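Local coordinates for kelch domain-containing protein (Colletotrichum graminicola M1.001, PDB 5C92) that probably oxidises alcohols at a mononuclear copper centre, as a secreted fungal relative of galactose oxidase built on a kelch beta-propeller, at residues 11-16 with 59-64; 25-30 with 52-57; 335-340 with 419-424; 458-463 with 475-480. All blocks are in the same frame, centred on the assembly; numbering follows the deposited sequence.

Contact 1 of 4, residues 11-16 with 59-64; sequences KFPVVP and ISDAIV
In this kelch-type propeller the loop that follows strand 5-11 packs on strand 58-66, and Phe12 meets Ile59 at the start of the contact. The methyl CD1 of Ile59 stands over one face of the Phe12 ring in a CH-pi contact, 4.3 Å from the ring centroid and 14° off the normal, displaced toward the rim. The two branches of Ile59 share the work. CG1 leaves anti to the carbonyl carbon (chi1 -69°) and carries CD1 over the ring, while CG2, anti to the backbone N, approaches the ring carbon CD1 of Phe12 at 3.9 Å. The two side chains stand roughly at right angles.

Farther along, the Pro13 ring leans on the backbone of the strand, with its CG 3.5 Å from Ala62 N. The carboxylate of Asp61 bends back beside this ring, and its OD1 lies 3.5 Å from Pro13 CB. That same oxygen accepts a hydrogen bond from Ala62 N at 2.9 Å through its anti lone pair, which ties the carboxylate to its own strand and helps to hold it against the proline. Val14 closes the row: its CG1 lies 3.8 Å from Ala62 CB. The contact is thus mainly apolar packing, with the carboxylate at its exposed margin.

Strand 47-53 runs beside strand 58-66 and brings Ser50 against Phe12, Pro13 and Ile59. The Phe12 ring also meets Trp347 of strand 346-350 nearly perpendicularly, and Val30 of strand 28-31 packs against both Phe12 and Val14, so the loop bridges two neighbouring sheets.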
loop_
_atom_site.group_PDB
_atom_site.type_symbol
_atom_site.label_atom_id
_atom_site.label_comp_id
_atom_site.label_asym_id
_atom_site.label_seq_id
_atom_site.Cartn_x
_atom_site.Cartn_y
_atom_site.Cartn_z
ATOM N N LYS A 11 4.061 16.419 -13.432
ATOM C CA LYS A 11 5.228 16.833 -12.657
ATOM C C LYS A 11 4.760 17.642 -11.469
ATOM O O LYS A 11 4.394 18.808 -11.602
ATOM C CB LYS A 11 6.217 17.636 -13.552
ATOM C CG LYS A 11 7.534 18.070 -12.914
ATOM C CD LYS A 11 8.487 18.625 -13.985
ATOM C CE LYS A 11 9.921 18.808 -13.534
ATOM N NZ LYS A 11 9.982 20.048 -12.717
ATOM N N PHE A 12 4.810 17.027 -10.296
ATOM C CA PHE A 12 4.418 17.674 -9.090
ATOM C C PHE A 12 5.442 18.714 -8.612
ATOM O O PHE A 12 6.608 18.641 -8.952
ATOM C CB PHE A 12 4.220 16.639 -7.985
ATOM C CG PHE A 12 3.006 15.794 -8.142
ATOM C CD1 PHE A 12 1.764 16.236 -7.676
ATOM C CD2 PHE A 12 3.094 14.541 -8.745
ATOM C CE1 PHE A 12 0.639 15.422 -7.785
ATOM C CE2 PHE A 12 1.970 13.738 -8.870
ATOM C CZ PHE A 12 0.756 14.152 -8.347
ATOM N N PRO A 13 5.007 19.647 -7.784
ATOM C CA PRO A 13 5.854 20.694 -7.221
ATOM C C PRO A 13 6.469 20.226 -5.908
ATOM O O PRO A 13 7.076 20.992 -5.226
ATOM C CB PRO A 13 4.862 21.788 -6.895
ATOM C CG PRO A 13 3.574 21.051 -6.608
ATOM C CD PRO A 13 3.570 19.950 -7.609
ATOM N N VAL A 14 6.169 18.998 -5.483
ATOM C CA VAL A 14 6.985 18.294 -4.494
ATOM C C VAL A 14 7.357 16.891 -5.029
ATOM O O VAL A 14 6.672 16.374 -5.884
ATOM C CB VAL A 14 6.250 18.152 -3.135
ATOM C CG1 VAL A 14 5.726 19.466 -2.637
ATOM C CG2 VAL A 14 5.100 17.148 -3.195
ATOM N N VAL A 15 8.421 16.286 -4.533
ATOM C CA VAL A 15 8.759 14.936 -4.972
ATOM C C VAL A 15 7.809 13.966 -4.289
ATOM O O VAL A 15 7.692 14.000 -3.074
ATOM C CB VAL A 15 10.174 14.548 -4.592
ATOM C CG1 VAL A 15 10.488 13.142 -5.145
ATOM C CG2 VAL A 15 11.139 15.613 -5.078
ATOM N N PRO A 16 7.027 13.200 -5.063
ATOM C CA PRO A 16 5.970 12.360 -4.454
ATOM C C PRO A 16 6.556 11.083 -3.843
ATOM O O PRO A 16 6.327 9.976 -4.338
ATOM C CB PRO A 16 5.044 12.080 -5.626
ATOM C CG PRO A 16 5.959 12.069 -6.780
ATOM C CD PRO A 16 7.031 13.079 -6.528
ATOM N N ILE A 59 -3.437 19.403 -11.100
ATOM C CA ILE A 59 -2.613 19.340 -9.906
ATOM C C ILE A 59 -2.591 20.697 -9.277
ATOM O O ILE A 59 -2.327 21.687 -9.953
ATOM C CB ILE A 59 -1.167 18.977 -10.313
ATOM C CG1 ILE A 59 -1.106 17.529 -10.819
ATOM C CG2 ILE A 59 -0.196 19.190 -9.181
ATOM C CD1 ILE A 59 0.178 17.157 -11.532
ATOM N N SER A 60 -2.629 20.724 -7.968
ATOM C CA SER A 60 -2.536 21.967 -7.251
ATOM C C SER A 60 -1.143 22.201 -6.739
ATOM O O SER A 60 -0.384 21.252 -6.476
ATOM C CB SER A 60 -3.542 21.947 -6.083
ATOM O OG SER A 60 -3.304 20.839 -5.232
ATOM N N ASP A 61 -0.795 23.477 -6.570
ATOM C CA ASP A 61 0.576 23.859 -6.212
ATOM C C ASP A 61 0.823 23.477 -4.749
ATOM O O ASP A 61 -0.095 23.255 -3.990
ATOM C CB ASP A 61 0.877 25.381 -6.502
ATOM C CG ASP A 61 2.408 25.670 -6.896
ATOM O OD1 ASP A 61 3.332 24.944 -6.447
ATOM O OD2 ASP A 61 2.700 26.590 -7.728
ATOM N N ALA A 62 2.103 23.365 -4.396
ATOM C CA ALA A 62 2.558 22.875 -3.106
ATOM C C ALA A 62 2.048 23.743 -1.969
ATOM O O ALA A 62 2.109 24.949 -2.076
ATOM C CB ALA A 62 4.095 22.836 -3.104
ATOM N N ILE A 63 1.577 23.139 -0.875
ATOM C CA ILE A 63 1.227 23.900 0.330
ATOM C C ILE A 63 1.888 23.283 1.560
ATOM O O ILE A 63 2.203 22.077 1.584
ATOM C CB ILE A 63 -0.286 23.922 0.557
ATOM C CG1 ILE A 63 -0.849 22.520 0.410
ATOM C CG2 ILE A 63 -0.980 24.774 -0.509
ATOM C CD1 ILE A 63 -2.226 22.386 0.968
ATOM N N VAL A 64 2.046 24.094 2.602
ATOM C CA VAL A 64 2.454 23.594 3.881
ATOM C C VAL A 64 1.218 23.164 4.602
ATOM O O VAL A 64 0.522 23.959 5.201
ATOM C CB VAL A 64 3.223 24.654 4.692
ATOM C CG1 VAL A 64 3.574 24.105 6.077
ATOM C CG2 VAL A 64 4.461 25.098 3.922
#

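Contact 2 of 4, residues 25-30 with 52-57; sequences TGNLLV and YNVNTG. With NAG (2-acetamido-2-deoxy-beta-D-glucopyranose), chain B; ACT (acetate ion), chain E.
Leu28 and Tyr52 form an antiparallel hydrogen-bonded pair: Tyr52 N donates to Leu28 O at 2.8 Å, and Leu28 N to Tyr52 O at 3.0 Å. Next to this pair the amide of Asn27 extends the ladder with a side chain. Its OD1 accepts from Val54 N at 2.9 Å, the donor tilted 31° from the carbonyl plane, and a water donates to the same oxygen. CG lies anti to the carbonyl carbon (chi1 -65°), which swings the amide toward the opposing turn, while ND2 is held by Glu104. Thr25 OG1, a second partner of Glu104, accepts from Asn27 N in an ST turn.

Across from Asn27, Asn53 OD1 takes Thr56 N at 2.8 Å in an Asx motif. The amides of Asn27 and Asn53 lie side by side with planes 44° apart. Packing is lighter: Val54 CG2 rests 3.3 Å from Thr25 O, and the CB atoms of Leu28 and Tyr52 meet at 4.2 Å. At the outer side Tyr52 OH donates to an acetate ion, probably from the crystallisation liquor, and N2 of an N-acetylglucosamine donates a hydrogen bond to Thr56 O.

With two donors on OD1 and Glu104 on ND2, the Asn27 amide has its flip settled and pins the turn where the regular strand pairing runs out.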
loop_
_atom_site.group_PDB
_atom_site.type_symbol
_atom_site.label_atom_id
_atom_site.label_comp_id
_atom_site.label_asym_id
_atom_site.label_seq_id
_atom_site.Cartn_x
_atom_site.Cartn_y
_atom_site.Cartn_z
ATOM N N THR A 25 -13.525 10.945 -3.360
ATOM C CA THR A 25 -13.085 11.482 -4.656
ATOM C C THR A 25 -12.178 10.544 -5.431
ATOM O O THR A 25 -12.184 10.546 -6.678
ATOM C CB THR A 25 -12.323 12.787 -4.487
ATOM O OG1 THR A 25 -11.277 12.606 -3.531
ATOM C CG2 THR A 25 -13.268 13.875 -3.948
ATOM N N GLY A 26 -11.263 9.893 -4.722
ATOM C CA GLY A 26 -10.151 9.226 -5.397
ATOM C C GLY A 26 -9.027 10.135 -5.855
ATOM O O GLY A 26 -8.239 9.762 -6.729
ATOM N N ASN A 27 -8.963 11.351 -5.318
ATOM C CA ASN A 27 -7.823 12.201 -5.609
ATOM C C ASN A 27 -6.552 11.602 -4.994
ATOM O O ASN A 27 -6.610 10.821 -4.040
ATOM C CB ASN A 27 -8.054 13.627 -5.080
ATOM C CG ASN A 27 -9.208 14.322 -5.797
ATOM O OD1 ASN A 27 -9.539 14.013 -6.943
ATOM N ND2 ASN A 27 -9.831 15.272 -5.101
ATOM N N LEU A 28 -5.427 11.987 -5.550
ATOM C CA LEU A 28 -4.119 11.485 -5.128
ATOM C C LEU A 28 -3.369 12.580 -4.418
ATOM O O LEU A 28 -3.053 13.640 -5.002
ATOM C CB LEU A 28 -3.305 11.035 -6.331
ATOM C CG LEU A 28 -1.928 10.424 -6.037
ATOM C CD1 LEU A 28 -2.102 9.013 -5.458
ATOM C CD2 LEU A 28 -1.213 10.383 -7.359
ATOM N N LEU A 29 -3.171 12.370 -3.134
ATOM C CA LEU A 29 -2.459 13.303 -2.282
ATOM C C LEU A 29 -0.986 12.840 -2.204
ATOM O O LEU A 29 -0.721 11.624 -2.046
ATOM C CB LEU A 29 -3.088 13.256 -0.924
ATOM C CG LEU A 29 -2.453 14.107 0.190
ATOM C CD1 LEU A 29 -2.528 15.585 -0.125
ATOM C CD2 LEU A 29 -3.167 13.809 1.510
ATOM N N VAL A 30 -0.038 13.764 -2.360
ATOM C CA VAL A 30 1.393 13.404 -2.380
ATOM C C VAL A 30 2.073 14.310 -1.424
ATOM O O VAL A 30 1.630 15.453 -1.229
ATOM C CB VAL A 30 2.037 13.424 -3.800
ATOM C CG1 VAL A 30 1.149 12.656 -4.808
ATOM C CG2 VAL A 30 2.300 14.813 -4.345
ATOM N N TYR A 52 -3.383 15.759 -6.868
ATOM C CA TYR A 52 -3.857 15.525 -8.212
ATOM C C TYR A 52 -5.336 15.231 -8.105
ATOM O O TYR A 52 -5.754 14.242 -7.463
ATOM C CB TYR A 52 -3.105 14.337 -8.855
ATOM C CG TYR A 52 -3.594 13.960 -10.223
ATOM C CD1 TYR A 52 -4.621 13.053 -10.386
ATOM C CD2 TYR A 52 -3.021 14.502 -11.348
ATOM C CE1 TYR A 52 -5.093 12.739 -11.651
ATOM C CE2 TYR A 52 -3.495 14.205 -12.619
ATOM C CZ TYR A 52 -4.513 13.326 -12.755
ATOM O OH TYR A 52 -4.889 12.975 -14.013
ATOM N N ASN A 53 -6.125 16.008 -8.830
ATOM C CA ASN A 53 -7.578 15.869 -8.836
ATOM C C ASN A 53 -7.969 14.994 -9.969
ATOM O O ASN A 53 -7.832 15.419 -11.107
ATOM C CB ASN A 53 -8.263 17.266 -8.951
ATOM C CG ASN A 53 -9.785 17.205 -8.787
ATOM O OD1 ASN A 53 -10.477 16.684 -9.635
ATOM N ND2 ASN A 53 -10.295 17.787 -7.725
ATOM N N VAL A 54 -8.602 13.845 -9.680
ATOM C CA VAL A 54 -8.990 12.922 -10.764
ATOM C C VAL A 54 -10.243 13.341 -11.494
ATOM O O VAL A 54 -10.493 12.857 -12.566
ATOM C CB VAL A 54 -9.133 11.422 -10.305
ATOM C CG1 VAL A 54 -7.799 10.931 -9.735
ATOM C CG2 VAL A 54 -10.211 11.249 -9.234
ATOM N N ASN A 55 -11.090 14.156 -10.897
ATOM C CA ASN A 55 -12.246 14.657 -11.629
ATOM C C ASN A 55 -11.779 15.636 -12.717
ATOM O O ASN A 55 -12.313 15.603 -13.802
ATOM C CB ASN A 55 -13.247 15.336 -10.681
ATOM C CG ASN A 55 -14.493 15.828 -11.389
ATOM O OD1 ASN A 55 -15.187 15.067 -11.986
ATOM N ND2 ASN A 55 -14.848 17.070 -11.167
ATOM N N THR A 56 -10.826 16.537 -12.429
ATOM C CA THR A 56 -10.458 17.567 -13.411
ATOM C C THR A 56 -9.224 17.225 -14.221
ATOM O O THR A 56 -9.032 17.731 -15.330
ATOM C CB THR A 56 -10.194 18.902 -12.751
ATOM O OG1 THR A 56 -9.111 18.770 -11.834
ATOM C CG2 THR A 56 -11.426 19.432 -12.020
ATOM N N GLY A 57 -8.351 16.417 -13.652
ATOM C CA GLY A 57 -7.052 16.081 -14.270
ATOM C C GLY A 57 -5.960 17.095 -13.909
ATOM O O GLY A 57 -4.878 17.061 -14.446
HETATM C C1 NAG B . -7.621 21.983 -15.673
HETATM C C2 NAG B . -8.684 21.151 -16.413
HETATM C C3 NAG B . -9.185 21.905 -17.644
HETATM C C4 NAG B . -9.569 23.307 -17.247
HETATM C C5 NAG B . -8.395 24.012 -16.614
HETATM C C6 NAG B . -8.711 25.492 -16.269
HETATM C C7 NAG B . -7.193 19.582 -17.725
HETATM C C8 NAG B . -6.884 18.125 -17.873
HETATM N N2 NAG B . -8.122 19.860 -16.818
HETATM O O3 NAG B . -10.313 21.265 -18.239
HETATM O O4 NAG B . -9.921 24.005 -18.447
HETATM O O5 NAG B . -8.032 23.306 -15.403
HETATM O O6 NAG B . -7.526 26.030 -15.693
HETATM O O7 NAG B . -6.606 20.419 -18.388
HETATM C C ACT E . -6.090 9.203 -14.067
HETATM O O ACT E . -5.742 8.323 -14.936
HETATM O OXT ACT E . -5.991 10.460 -14.341
HETATM C CH3 ACT E . -6.764 8.755 -12.758
HETATM O O HOH W 1 -12.212 14.458 -7.647
#

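Contact 3 of 4, residues 335-340 with 419-424; sequences HSTALL and SATTHT. With CU1 (copper (I) ion), chain D.
His335 NE2 and His423 NE2 lie only 3.1 Å apart because both bind one copper(I) ion, and this metal bridge joins the kelch propeller to the C-terminal early-set domain that carries His423. The bonds to copper measure 2.2 Å from His335 NE2 and 2.1 Å from His423 NE2, and Tyr120 OH completes the set of protein ligands. The rings point the same way, side by side but steeply inclined, with planes at 79°; His423 NE2 reaches the edge of the His335 ring near its plane. Both rings are aimed from behind. His335 ND1 is hydrogen-bonded to Gly352 O, and His423 ND1 donates to Thr422 OG1 at 2.9 Å; Thr422 OG1 is itself hydrogen-bonded to Val17 O. These second-shell bonds to ND1 leave NE2 of each ring directed at the metal.

Behind the copper, strands 336-340 and 420-422 run antiparallel but too far apart to pair directly, their axes 6.7 Å from one another. Waters mediate between the backbones: one donates to Ser336 O and accepts from His423 N; another, held by Thr421 OG1 and Thr424 N, reaches Ser336 O only weakly. At the far end a third accepts from Ser419 N and donates to Leu340 O. Strand 18-21, through Val19 and Leu21, pairs with the segment 419-424 and packs against Thr337 and Leu339. Leu339, its CG anti to the backbone N (chi1 -156°), sends CD1 to 4.0 Å from Thr421 CG2 and 3.5 Å from Ser419 OG, a hydroxyl hydrogen-bonded to Asn426. Thr421, whose OG1 is also hydrogen-bonded to Val425 O, presses its methyl CG2 to 3.3 Å from Ala338 O.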
loop_
_atom_site.group_PDB
_atom_site.type_symbol
_atom_site.label_atom_id
_atom_site.label_comp_id
_atom_site.label_asym_id
_atom_site.label_seq_id
_atom_site.Cartn_x
_atom_site.Cartn_y
_atom_site.Cartn_z
ATOM N N HIS A 335 12.756 5.944 -2.831
ATOM C CA HIS A 335 11.716 6.999 -2.705
ATOM C C HIS A 335 10.682 7.134 -3.859
ATOM O O HIS A 335 10.060 8.199 -4.016
ATOM C CB HIS A 335 12.395 8.349 -2.495
ATOM C CG HIS A 335 12.961 8.532 -1.141
ATOM N ND1 HIS A 335 13.867 9.523 -0.861
ATOM C CD2 HIS A 335 12.746 7.871 0.019
ATOM C CE1 HIS A 335 14.218 9.447 0.410
ATOM N NE2 HIS A 335 13.527 8.479 0.970
ATOM N N SER A 336 10.589 6.103 -4.702
ATOM C CA SER A 336 9.556 5.986 -5.715
ATOM C C SER A 336 8.278 5.444 -5.099
ATOM O O SER A 336 8.301 4.797 -4.040
ATOM C CB SER A 336 10.025 5.106 -6.900
ATOM O OG SER A 336 10.207 3.717 -6.582
ATOM N N THR A 337 7.140 5.719 -5.744
ATOM C CA THR A 337 5.817 5.274 -5.241
ATOM C C THR A 337 4.960 4.776 -6.397
ATOM O O THR A 337 5.245 5.099 -7.562
ATOM C CB THR A 337 5.045 6.420 -4.549
ATOM O OG1 THR A 337 4.979 7.567 -5.427
ATOM C CG2 THR A 337 5.688 6.788 -3.234
ATOM N N ALA A 338 4.017 3.875 -6.094
ATOM C CA ALA A 338 2.993 3.472 -7.046
ATOM C C ALA A 338 1.707 3.164 -6.312
ATOM O O ALA A 338 1.751 2.830 -5.142
ATOM C CB ALA A 338 3.431 2.288 -7.870
ATOM N N LEU A 339 0.559 3.382 -6.953
ATOM C CA LEU A 339 -0.728 3.252 -6.232
ATOM C C LEU A 339 -1.863 3.079 -7.218
ATOM O O LEU A 339 -1.874 3.685 -8.264
ATOM C CB LEU A 339 -1.007 4.460 -5.353
ATOM C CG LEU A 339 -1.942 4.293 -4.155
ATOM C CD1 LEU A 339 -1.200 3.620 -3.025
ATOM C CD2 LEU A 339 -2.468 5.640 -3.648
ATOM N N LEU A 340 -2.823 2.262 -6.828
ATOM C CA LEU A 340 -3.995 1.988 -7.624
ATOM C C LEU A 340 -4.932 3.149 -7.456
ATOM O O LEU A 340 -5.197 3.573 -6.327
ATOM C CB LEU A 340 -4.690 0.707 -7.139
ATOM C CG LEU A 340 -5.931 0.282 -7.986
ATOM C CD1 LEU A 340 -5.510 -0.120 -9.367
ATOM C CD2 LEU A 340 -6.652 -0.858 -7.318
ATOM N N SER A 419 -5.686 2.791 -0.028
ATOM C CA SER A 419 -4.341 2.623 0.504
ATOM C C SER A 419 -3.427 3.816 0.268
ATOM O O SER A 419 -3.824 4.871 -0.275
ATOM C CB SER A 419 -3.719 1.311 -0.034
ATOM O OG SER A 419 -3.358 1.459 -1.415
ATOM N N ALA A 420 -2.238 3.698 0.812
ATOM C CA ALA A 420 -1.219 4.751 0.783
ATOM C C ALA A 420 0.140 4.081 0.816
ATOM O O ALA A 420 0.255 2.940 1.304
ATOM C CB ALA A 420 -1.345 5.629 2.002
ATOM N N THR A 421 1.171 4.763 0.351
ATOM C CA THR A 421 2.472 4.099 0.317
ATOM C C THR A 421 3.606 5.078 0.379
ATOM O O THR A 421 3.473 6.258 -0.050
ATOM C CB THR A 421 2.637 3.141 -0.916
ATOM O OG1 THR A 421 3.835 2.362 -0.792
ATOM C CG2 THR A 421 2.726 3.893 -2.185
ATOM N N THR A 422 4.668 4.617 1.025
ATOM C CA THR A 422 5.977 5.288 1.031
ATOM C C THR A 422 7.038 4.229 1.391
ATOM O O THR A 422 6.738 3.259 2.123
ATOM C CB THR A 422 6.013 6.532 1.963
ATOM O OG1 THR A 422 7.220 7.283 1.762
ATOM C CG2 THR A 422 5.923 6.177 3.434
ATOM N N HIS A 423 8.183 4.319 0.733
ATOM C CA HIS A 423 9.356 3.489 1.056
ATOM C C HIS A 423 9.109 2.007 0.850
ATOM O O HIS A 423 9.669 1.210 1.577
ATOM C CB HIS A 423 9.788 3.724 2.520
ATOM C CG HIS A 423 10.462 5.028 2.728
ATOM N ND1 HIS A 423 9.767 6.220 2.789
ATOM C CD2 HIS A 423 11.771 5.353 2.808
ATOM C CE1 HIS A 423 10.616 7.218 2.951
ATOM N NE2 HIS A 423 11.835 6.721 2.939
ATOM N N THR A 424 8.266 1.671 -0.131
ATOM C CA THR A 424 7.858 0.345 -0.488
ATOM C C THR A 424 6.776 -0.242 0.412
ATOM O O THR A 424 6.367 -1.361 0.162
ATOM C CB THR A 424 9.001 -0.741 -0.605
ATOM O OG1 THR A 424 9.501 -1.133 0.699
ATOM C CG2 THR A 424 10.126 -0.252 -1.530
HETATM CU CU CU1 D . 13.778 7.633 2.993
HETATM O O HOH W 2 8.815 6.076 -1.442
HETATM O O HOH W 3 6.404 3.209 -1.632
HETATM O O HOH W 4 -2.084 0.586 -4.464
HETATM O O HOH W 5 -5.561 2.761 -3.323
#

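Contact 4 of 4, residues 458-463 with 475-480; sequences PGYYML and AQFFKV
With CG set between the backbone N and the carbonyl carbon (chi1 73°), Phe478 brings its ring against the CB of Tyr461, whose own CG lies anti to its carbonyl carbon (chi1 -75°). The pair belongs to an antiparallel beta hairpin of the early-set domain, strands 459-466 and 476-480. Tyr461 CB sits over the Phe478 face, 4.1 Å from the ring centroid; the two rings themselves are near parallel but slid so far apart that they barely overlap. On the sheet face shared by Tyr461, Leu463, Phe478 and Val480, Leu463 CD1 touches Phe478 CE1 at 3.7 Å, and Val480 CG2 lies against Tyr461 CE1. Met415 of the adjoining strand 412-422 and Leu390 of strand 387-390 also pack on Phe478.

Six backbone hydrogen bonds tie the strands, in the pairs Gly459 with Val480, Tyr461 with Phe478 and Leu463 with Gln476. The bond from Leu463 N to Gln476 O, 2.8 Å long, is almost straight at 176°.

The other face carries Tyr460, Met462, Phe477 and Lys479. Lys479 CB stands over the centre of the Tyr460 ring, 4.2 Å from its centroid, before the extended chain runs on to a salt bridge with Asp81; Tyr460 OH is hydrogen-bonded to Glu24. Met462 and Phe477 lie side by side in an oblique Met-aromatic contact, the sulfur 5.2 Å from the ring centroid. At the end of the hairpin pairing, Met462 CB and Ala475 CB are squeezed to 3.4 Å.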
loop_
_atom_site.group_PDB
_atom_site.type_symbol
_atom_site.label_atom_id
_atom_site.label_comp_id
_atom_site.label_asym_id
_atom_site.label_seq_id
_atom_site.Cartn_x
_atom_site.Cartn_y
_atom_site.Cartn_z
ATOM N N PRO A 458 -11.520 -3.033 8.660
ATOM C CA PRO A 458 -12.410 -1.887 8.651
ATOM C C PRO A 458 -11.827 -0.744 7.799
ATOM O O PRO A 458 -10.649 -0.528 7.824
ATOM C CB PRO A 458 -12.401 -1.454 10.106
ATOM C CG PRO A 458 -12.256 -2.713 10.845
ATOM C CD PRO A 458 -11.309 -3.527 10.026
ATOM N N GLY A 459 -12.669 0.002 7.123
ATOM C CA GLY A 459 -12.273 1.264 6.496
ATOM C C GLY A 459 -12.746 1.258 5.088
ATOM O O GLY A 459 -13.617 0.460 4.706
ATOM N N TYR A 460 -12.256 2.210 4.306
ATOM C CA TYR A 460 -12.791 2.388 2.958
ATOM C C TYR A 460 -12.212 1.420 1.920
ATOM O O TYR A 460 -11.021 1.093 1.951
ATOM C CB TYR A 460 -12.491 3.828 2.524
ATOM C CG TYR A 460 -13.595 4.819 2.773
ATOM C CD1 TYR A 460 -14.582 4.983 1.815
ATOM C CD2 TYR A 460 -13.579 5.670 3.865
ATOM C CE1 TYR A 460 -15.557 5.927 1.959
ATOM C CE2 TYR A 460 -14.573 6.663 4.033
ATOM C CZ TYR A 460 -15.558 6.762 3.077
ATOM O OH TYR A 460 -16.584 7.643 3.133
ATOM N N TYR A 461 -13.056 1.020 0.980
ATOM C CA TYR A 461 -12.742 0.127 -0.082
ATOM C C TYR A 461 -13.268 0.728 -1.333
ATOM O O TYR A 461 -14.220 1.543 -1.294
ATOM C CB TYR A 461 -13.434 -1.245 0.081
ATOM C CG TYR A 461 -12.806 -2.114 1.131
ATOM C CD1 TYR A 461 -12.988 -1.827 2.445
ATOM C CD2 TYR A 461 -11.977 -3.186 0.792
ATOM C CE1 TYR A 461 -12.406 -2.577 3.440
ATOM C CE2 TYR A 461 -11.367 -3.937 1.785
ATOM C CZ TYR A 461 -11.626 -3.655 3.094
ATOM O OH TYR A 461 -11.047 -4.316 4.142
ATOM N N MET A 462 -12.690 0.285 -2.450
ATOM C CA MET A 462 -13.239 0.499 -3.765
ATOM C C MET A 462 -13.910 -0.769 -4.213
ATOM O O MET A 462 -13.301 -1.856 -4.163
ATOM C CB MET A 462 -12.140 0.873 -4.750
ATOM C CG MET A 462 -11.436 2.205 -4.403
ATOM S SD MET A 462 -9.959 2.527 -5.413
ATOM C CE MET A 462 -8.703 1.542 -4.557
ATOM N N LEU A 463 -15.161 -0.634 -4.661
ATOM C CA LEU A 463 -15.908 -1.735 -5.249
ATOM C C LEU A 463 -15.787 -1.650 -6.738
ATOM O O LEU A 463 -16.200 -0.666 -7.331
ATOM C CB LEU A 463 -17.398 -1.676 -4.865
ATOM C CG LEU A 463 -17.984 -3.065 -4.579
ATOM C CD1 LEU A 463 -19.233 -2.989 -3.707
ATOM C CD2 LEU A 463 -18.189 -3.845 -5.878
ATOM N N ALA A 475 -14.474 2.554 -9.791
ATOM C CA ALA A 475 -15.003 2.068 -8.518
ATOM C C ALA A 475 -15.966 3.024 -7.802
ATOM O O ALA A 475 -15.863 4.227 -7.883
ATOM C CB ALA A 475 -13.875 1.720 -7.580
ATOM N N GLN A 476 -16.823 2.450 -6.980
ATOM C CA GLN A 476 -17.522 3.183 -5.995
ATOM C C GLN A 476 -16.815 2.948 -4.709
ATOM O O GLN A 476 -16.267 1.882 -4.495
ATOM C CB GLN A 476 -18.952 2.639 -5.884
ATOM C CG GLN A 476 -19.800 3.035 -7.076
ATOM C CD GLN A 476 -20.552 4.335 -6.812
ATOM O OE1 GLN A 476 -21.013 4.581 -5.689
ATOM N NE2 GLN A 476 -20.631 5.186 -7.821
ATOM N N PHE A 477 -16.901 3.909 -3.814
ATOM C CA PHE A 477 -16.306 3.798 -2.525
ATOM C C PHE A 477 -17.339 3.373 -1.529
ATOM O O PHE A 477 -18.451 3.875 -1.566
ATOM C CB PHE A 477 -15.741 5.150 -2.114
ATOM C CG PHE A 477 -14.502 5.537 -2.861
ATOM C CD1 PHE A 477 -13.248 5.215 -2.350
ATOM C CD2 PHE A 477 -14.575 6.326 -3.999
ATOM C CE1 PHE A 477 -12.096 5.585 -3.038
ATOM C CE2 PHE A 477 -13.435 6.664 -4.706
ATOM C CZ PHE A 477 -12.194 6.296 -4.217
ATOM N N PHE A 478 -16.930 2.579 -0.546
ATOM C CA PHE A 478 -17.789 2.278 0.563
ATOM C C PHE A 478 -16.927 1.885 1.715
ATOM O O PHE A 478 -15.752 1.625 1.526
ATOM C CB PHE A 478 -18.778 1.169 0.200
ATOM C CG PHE A 478 -18.169 -0.191 0.095
ATOM C CD1 PHE A 478 -17.528 -0.581 -1.064
ATOM C CD2 PHE A 478 -18.197 -1.058 1.174
ATOM C CE1 PHE A 478 -16.894 -1.800 -1.154
ATOM C CE2 PHE A 478 -17.602 -2.300 1.078
ATOM C CZ PHE A 478 -16.968 -2.675 -0.108
ATOM N N LYS A 479 -17.468 1.936 2.916
ATOM C CA LYS A 479 -16.707 1.500 4.065
ATOM C C LYS A 479 -17.250 0.292 4.796
ATOM O O LYS A 479 -18.427 -0.027 4.725
ATOM C CB LYS A 479 -16.409 2.645 5.032
ATOM C CG LYS A 479 -17.544 3.449 5.523
ATOM C CD LYS A 479 -16.980 4.474 6.488
ATOM C CE LYS A 479 -18.086 5.331 7.039
ATOM N NZ LYS A 479 -17.590 6.024 8.254
ATOM N N VAL A 480 -16.321 -0.417 5.431
ATOM C CA VAL A 480 -16.610 -1.530 6.286
ATOM C C VAL A 480 -16.464 -0.998 7.695
ATOM O O VAL A 480 -15.414 -0.468 8.028
ATOM C CB VAL A 480 -15.646 -2.690 6.007
ATOM C CG1 VAL A 480 -15.658 -3.725 7.113
ATOM C CG2 VAL A 480 -16.000 -3.328 4.688
#

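Overall arrangement
Contact 2 is nested along the chain inside the loop closed by contact 1; contact 3 and then contact 4 follow in series. Contacts 1 and 2, with centres about 12 Å apart, share neighbouring strands 47-53 and 58-66; Ile59 packs against Tyr52 and Pro16 on Val30. Pro16 O lies 3.0 Å from Thr337 OG1, probably a hydrogen bond, linking contact 1 to the copper-bearing contact 3. Leu28 meets Leu339 between contacts 2 and 3. Strands 412-422 and 459-466 pair side by side, bringing contact 4 to about 19 Å from contact 3 between centres, while Phe477 reaches Gly26 of contact 2. The N-terminal strands thus belong to the propeller itself, and strand 18-21 also pairs with early-set strand 412-422, which leads to His423.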